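Local coordinates for protein CAS6A (Thermus thermophilus, PDB 4C97) that probably cleaves CRISPR precursor RNA, as an endoribonuclease of the Cas6 family involved in antiviral defence, at residues L124-P129 with V200-P205; R183-R188 with G195-V200. The protein carries 1 engineered substitution. All blocks are in the same frame, centred on the assembly; numbering follows the deposited sequence.

Interaction 1: L124-P129 with V200-P205. With SO4 (sulfate ion), chain D.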
loop_
_atom_site.group_PDB
_atom_site.type_symbol
_atom_site.label_atom_id
_atom_site.label_comp_id
_atom_site.label_asym_id
_atom_site.label_seq_id
_atom_site.Cartn_x
_atom_site.Cartn_y
_atom_site.Cartn_z
ATOM N N LEU A 124 2.625 -11.335 5.012
ATOM C CA LEU A 124 2.139 -10.351 4.064
ATOM C C LEU A 124 1.606 -11.025 2.831
ATOM O O LEU A 124 2.186 -11.990 2.318
ATOM C CB LEU A 124 3.240 -9.378 3.646
ATOM C CG LEU A 124 3.719 -8.399 4.696
ATOM C CD1 LEU A 124 4.838 -7.557 4.122
ATOM C CD2 LEU A 124 2.558 -7.515 5.165
ATOM N N ARG A 125 0.487 -10.494 2.360
ATOM C CA ARG A 125 -0.045 -10.866 1.064
ATOM C C ARG A 125 0.198 -9.727 0.098
ATOM O O ARG A 125 -0.182 -8.570 0.340
ATOM C CB ARG A 125 -1.535 -11.217 1.094
ATOM C CG ARG A 125 -2.023 -11.694 -0.281
ATOM C CD ARG A 125 -3.372 -12.368 -0.263
ATOM N NE ARG A 125 -4.463 -11.400 -0.326
ATOM C CZ ARG A 125 -4.923 -10.851 -1.448
ATOM N NH1 ARG A 125 -4.399 -11.161 -2.628
ATOM N NH2 ARG A 125 -5.919 -9.986 -1.388
ATOM N N PHE A 126 0.857 -10.069 -0.994
ATOM C CA PHE A 126 1.154 -9.143 -2.070
ATOM C C PHE A 126 0.084 -9.368 -3.115
ATOM O O PHE A 126 0.039 -10.408 -3.786
ATOM C CB PHE A 126 2.560 -9.417 -2.618
ATOM C CG PHE A 126 3.649 -9.222 -1.587
ATOM C CD1 PHE A 126 4.204 -7.974 -1.379
ATOM C CD2 PHE A 126 4.070 -10.275 -0.776
ATOM C CE1 PHE A 126 5.181 -7.785 -0.435
ATOM C CE2 PHE A 126 5.036 -10.082 0.159
ATOM C CZ PHE A 126 5.588 -8.842 0.352
ATOM N N ALA A 127 -0.801 -8.377 -3.209
ATOM C CA ALA A 127 -2.052 -8.490 -3.951
ATOM C C ALA A 127 -1.965 -7.894 -5.350
ATOM O O ALA A 127 -2.871 -8.090 -6.163
ATOM C CB ALA A 127 -3.195 -7.831 -3.172
ATOM N N SER A 128 -0.919 -7.120 -5.613
ATOM C CA SER A 128 -0.629 -6.677 -6.972
ATOM C C SER A 128 0.874 -6.793 -7.158
ATOM O O SER A 128 1.608 -6.900 -6.184
ATOM C CB SER A 128 -1.116 -5.254 -7.198
ATOM O OG SER A 128 -0.220 -4.327 -6.638
ATOM N N PRO A 129 1.349 -6.761 -8.405
ATOM C CA PRO A 129 2.777 -7.053 -8.597
ATOM C C PRO A 129 3.676 -6.086 -7.831
ATOM O O PRO A 129 3.477 -4.875 -7.882
ATOM C CB PRO A 129 2.951 -6.922 -10.118
ATOM C CG PRO A 129 1.587 -7.256 -10.663
ATOM C CD PRO A 129 0.637 -6.608 -9.686
ATOM N N VAL A 200 4.128 -14.113 1.683
ATOM C CA VAL A 200 5.408 -14.395 2.325
ATOM C C VAL A 200 5.237 -14.242 3.837
ATOM O O VAL A 200 4.616 -13.291 4.292
ATOM C CB VAL A 200 6.513 -13.437 1.828
ATOM C CG1 VAL A 200 7.837 -13.823 2.464
ATOM C CG2 VAL A 200 6.631 -13.478 0.303
ATOM N N VAL A 201 5.782 -15.193 4.604
ATOM C CA VAL A 201 5.823 -15.036 6.053
ATOM C C VAL A 201 7.263 -14.743 6.485
ATOM O O VAL A 201 8.160 -15.556 6.306
ATOM C CB VAL A 201 5.272 -16.264 6.774
ATOM C CG1 VAL A 201 5.240 -16.014 8.277
ATOM C CG2 VAL A 201 3.874 -16.609 6.259
ATOM N N TYR A 202 7.436 -13.559 7.054
ATOM C CA TYR A 202 8.695 -13.062 7.603
ATOM C C TYR A 202 8.775 -13.393 9.071
ATOM O O TYR A 202 7.756 -13.455 9.765
ATOM C CB TYR A 202 8.806 -11.539 7.402
ATOM C CG TYR A 202 8.735 -11.192 5.935
ATOM C CD1 TYR A 202 9.866 -11.261 5.134
ATOM C CD2 TYR A 202 7.526 -10.854 5.344
ATOM C CE1 TYR A 202 9.799 -10.986 3.788
ATOM C CE2 TYR A 202 7.443 -10.569 3.993
ATOM C CZ TYR A 202 8.593 -10.644 3.221
ATOM O OH TYR A 202 8.545 -10.406 1.879
ATOM N N HIS A 203 9.994 -13.624 9.542
ATOM C CA HIS A 203 10.198 -13.988 10.922
ATOM C C HIS A 203 11.477 -13.345 11.411
ATOM O O HIS A 203 12.518 -13.459 10.749
ATOM C CB HIS A 203 10.301 -15.490 11.045
ATOM C CG HIS A 203 10.712 -15.938 12.402
ATOM N ND1 HIS A 203 9.872 -15.854 13.487
ATOM C CD2 HIS A 203 11.872 -16.458 12.858
ATOM C CE1 HIS A 203 10.494 -16.312 14.560
ATOM N NE2 HIS A 203 11.715 -16.681 14.203
ATOM N N LEU A 204 11.398 -12.684 12.560
ATOM C CA LEU A 204 12.549 -12.031 13.172
ATOM C C LEU A 204 13.002 -12.808 14.407
ATOM O O LEU A 204 12.371 -12.730 15.475
ATOM C CB LEU A 204 12.197 -10.591 13.562
ATOM C CG LEU A 204 13.306 -9.795 14.250
ATOM C CD1 LEU A 204 14.616 -9.877 13.495
ATOM C CD2 LEU A 204 12.892 -8.340 14.439
ATOM N N PRO A 205 14.095 -13.574 14.271
ATOM C CA PRO A 205 14.585 -14.355 15.405
ATOM C C PRO A 205 14.971 -13.459 16.555
ATOM O O PRO A 205 15.579 -12.403 16.345
ATOM C CB PRO A 205 15.836 -15.049 14.846
ATOM C CG PRO A 205 15.651 -15.037 13.376
ATOM C CD PRO A 205 14.902 -13.785 13.061
HETATM S S SO4 D . -7.734 -8.732 -4.441
HETATM O O1 SO4 D . -7.469 -8.079 -3.167
HETATM O O2 SO4 D . -6.732 -9.784 -4.621
HETATM O O3 SO4 D . -9.063 -9.329 -4.414
HETATM O O4 SO4 D . -7.655 -7.839 -5.590
#
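Two antiparallel strands of the C-terminal ferredoxin-like (RAMP) domain of Cas6 meet where Leu-124 pairs with Val-200, within the sheet that helix 144-158 packs against. The pair is of the hydrogen-bonded kind: Leu-124 N donates to Val-200 O at 2.9 Å, and Val-200 N returns a bond of 2.9 Å to Leu-124 O. The strand segments diverge from strict antiparallel, at 145°, and this single bridge is the backbone link between them. Around it Leu-124, Phe-126, Val-200 and Tyr-202 gather on the helix-facing side of the sheet, where Val-147 touches the side chains of Leu-124, Phe-126 and Tyr-202. Leu-124 crosses Tyr-202 at about a right angle, its CD1 lying 4.0 Å from CE2 of the tyrosine. Val-200 serves two rings with its two branches. A chi1 of -177° sets CG1 anti to the backbone N, over the rim of one face of Tyr-202, two residues on in the same strand, and leaves CG2 beside that N, 3.8 Å from Phe-126 CE2. Phe-126 and Tyr-202 approach from opposite directions, Phe-126 CZ lying 3.7 Å from Tyr-202 OH at the edge of the tyrosine ring; the buried hydroxyl is hydrogen-bonded to Pro-142 O. On the other face, one of two Arg-125 conformers reaches a sulfate, probably from the crystallisation liquor, also bound by Trp-104 and Arg-237, with Arg-125 NH2 donating to sulfate O1 at 3.0 Å.

Interaction 2: R183-R188 with G195-V200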
loop_
_atom_site.group_PDB
_atom_site.type_symbol
_atom_site.label_atom_id
_atom_site.label_comp_id
_atom_site.label_asym_id
_atom_site.label_seq_id
_atom_site.Cartn_x
_atom_site.Cartn_y
_atom_site.Cartn_z
ATOM N N ARG A 183 4.275 -15.949 -7.399
ATOM C CA ARG A 183 4.829 -15.900 -8.758
ATOM C C ARG A 183 4.965 -14.455 -9.183
ATOM O O ARG A 183 4.349 -13.570 -8.588
ATOM C CB ARG A 183 3.935 -16.648 -9.742
ATOM C CG ARG A 183 2.614 -15.986 -9.975
ATOM C CD ARG A 183 1.733 -16.645 -11.016
ATOM N NE ARG A 183 0.435 -15.958 -11.055
ATOM C CZ ARG A 183 -0.595 -16.304 -11.822
ATOM N NH1 ARG A 183 -0.510 -17.345 -12.637
ATOM N NH2 ARG A 183 -1.718 -15.602 -11.759
ATOM N N THR A 184 5.735 -14.219 -10.231
ATOM C CA THR A 184 5.860 -12.883 -10.756
ATOM C C THR A 184 4.967 -12.697 -11.970
ATOM O O THR A 184 4.743 -13.622 -12.765
ATOM C CB THR A 184 7.311 -12.556 -11.082
ATOM O OG1 THR A 184 7.820 -13.551 -11.973
ATOM C CG2 THR A 184 8.143 -12.494 -9.811
ATOM N N LEU A 185 4.440 -11.485 -12.093
ATOM C CA LEU A 185 3.573 -11.127 -13.202
ATOM C C LEU A 185 4.122 -9.859 -13.844
ATOM O O LEU A 185 4.756 -9.043 -13.178
ATOM C CB LEU A 185 2.134 -10.865 -12.724
ATOM C CG LEU A 185 1.340 -12.015 -12.095
ATOM C CD1 LEU A 185 -0.021 -11.514 -11.617
ATOM C CD2 LEU A 185 1.171 -13.191 -13.063
ATOM N N PRO A 186 3.890 -9.692 -15.154
ATOM C CA PRO A 186 4.435 -8.490 -15.790
ATOM C C PRO A 186 3.808 -7.206 -15.298
ATOM O O PRO A 186 2.614 -7.146 -15.007
ATOM C CB PRO A 186 4.071 -8.678 -17.267
ATOM C CG PRO A 186 3.950 -10.141 -17.457
ATOM C CD PRO A 186 3.345 -10.635 -16.147
ATOM N N ALA A 187 4.632 -6.180 -15.189
ATOM C CA ALA A 187 4.173 -4.837 -14.878
ATOM C C ALA A 187 4.071 -4.110 -16.200
ATOM O O ALA A 187 5.064 -3.632 -16.732
ATOM C CB ALA A 187 5.154 -4.155 -13.965
ATOM N N ARG A 188 2.859 -4.051 -16.736
ATOM C CA ARG A 188 2.676 -3.721 -18.144
ATOM C C ARG A 188 2.968 -2.255 -18.465
ATOM O O ARG A 188 3.182 -1.917 -19.629
ATOM C CB ARG A 188 1.273 -4.130 -18.620
ATOM C CG ARG A 188 1.001 -5.648 -18.692
ATOM C CD ARG A 188 1.748 -6.374 -19.830
ATOM N NE ARG A 188 1.248 -7.739 -20.051
ATOM C CZ ARG A 188 1.977 -8.757 -20.513
ATOM N NH1 ARG A 188 3.262 -8.598 -20.799
ATOM N NH2 ARG A 188 1.424 -9.952 -20.684
ATOM N N GLY A 195 6.607 -8.185 -11.220
ATOM C CA GLY A 195 6.450 -8.034 -9.794
ATOM C C GLY A 195 5.851 -9.263 -9.148
ATOM O O GLY A 195 5.069 -9.988 -9.757
ATOM N N PHE A 196 6.249 -9.504 -7.903
ATOM C CA PHE A 196 5.751 -10.641 -7.137
ATOM C C PHE A 196 4.320 -10.451 -6.660
ATOM O O PHE A 196 3.948 -9.369 -6.203
ATOM C CB PHE A 196 6.626 -10.850 -5.910
ATOM C CG PHE A 196 6.267 -12.077 -5.109
ATOM C CD1 PHE A 196 6.736 -13.313 -5.491
ATOM C CD2 PHE A 196 5.487 -11.987 -3.962
ATOM C CE1 PHE A 196 6.413 -14.437 -4.763
ATOM C CE2 PHE A 196 5.172 -13.117 -3.232
ATOM C CZ PHE A 196 5.633 -14.324 -3.619
ATOM N N VAL A 197 3.548 -11.530 -6.755
ATOM C CA VAL A 197 2.220 -11.642 -6.170
ATOM C C VAL A 197 2.158 -12.954 -5.418
ATOM O O VAL A 197 2.613 -14.000 -5.934
ATOM C CB VAL A 197 1.124 -11.606 -7.257
ATOM C CG1 VAL A 197 -0.248 -11.868 -6.690
ATOM C CG2 VAL A 197 1.122 -10.243 -7.947
ATOM N N GLY A 198 1.569 -12.923 -4.217
ATOM C CA GLY A 198 1.556 -14.120 -3.391
ATOM C C GLY A 198 1.674 -13.812 -1.911
ATOM O O GLY A 198 1.313 -12.737 -1.479
ATOM N N ARG A 199 2.173 -14.776 -1.144
ATOM C CA ARG A 199 2.221 -14.641 0.300
ATOM C C ARG A 199 3.612 -14.968 0.803
ATOM O O ARG A 199 4.203 -15.986 0.401
ATOM C CB ARG A 199 1.209 -15.595 0.934
ATOM C CG ARG A 199 1.163 -15.590 2.437
ATOM C CD ARG A 199 0.031 -16.515 2.891
ATOM N NE ARG A 199 -0.265 -16.425 4.316
ATOM C CZ ARG A 199 0.403 -17.076 5.254
ATOM N NH1 ARG A 199 1.420 -17.852 4.918
ATOM N NH2 ARG A 199 0.060 -16.945 6.529
ATOM N N VAL A 200 4.128 -14.113 1.683
ATOM C CA VAL A 200 5.408 -14.395 2.325
ATOM C C VAL A 200 5.237 -14.242 3.837
ATOM O O VAL A 200 4.616 -13.291 4.292
ATOM C CB VAL A 200 6.513 -13.437 1.828
ATOM C CG1 VAL A 200 7.837 -13.823 2.464
ATOM C CG2 VAL A 200 6.631 -13.478 0.303
#
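Leu-185 and Val-197 meet on one face of the hairpin formed by strands 176-186 and 194-197, their side chains set obliquely and touching through Leu-185 CD1 and Val-197 CG2 at 4.0 Å. Arg-183 stretches out on this same face, and Leu-185 CD2 lies over one face of its guanidinium, offset toward the rim. On the other face of the hairpin are Thr-184 and Phe-196, a non-hydrogen-bonded pair. A chi1 of -175° puts the Phe-196 ring on the carbonyl side of its residue, where CE1 comes to 3.7 Å from Arg-183 N; Leu-180 and Pro-142 also pack against this phenylalanine. Thr-184 CG2 instead lies 4.0 Å from Phe-196 N, over the backbone.

Hydrogen-bonded pairs flank this one. Arg-183 and Val-197 exchange N-H···O bonds, Val-197 N reaching Arg-183 O at 2.9 Å, and Leu-185 and Gly-195 do likewise, with Gly-195 N 2.8 Å from Leu-185 O. Between them, Thr-184 CA approaches Gly-195 O at 3.2 Å in a CA-H···O contact. Four backbone hydrogen bonds imply that the two strands are joined here chiefly through their main chains, with side chains adding one apolar touch between Leu-185 and Val-197.

The centres of the two contacts lie about 12 Å apart in one antiparallel sheet, whose order 194-197, 176-186, 199-203, 121-127 places interaction 2 at its outer edge and interaction 1 further in. Along the chain, interaction 2 is nested inside the loop closed by interaction 1, and Val-200 belongs to both. The chain turns at Ser-128 and at Gly-198, and near these corners the two contacts touch: Phe-126 N probably hydrogen-bonds Gly-198 O at 2.7 Å, and Val-197 packs against Phe-126 and Ser-128. By turning at Gly-198, the chain leaves the hairpin and enters strand 199-203, which runs between strands 176-186 and 121-127, tying the local hairpin to the long-range strand pairing of the domain.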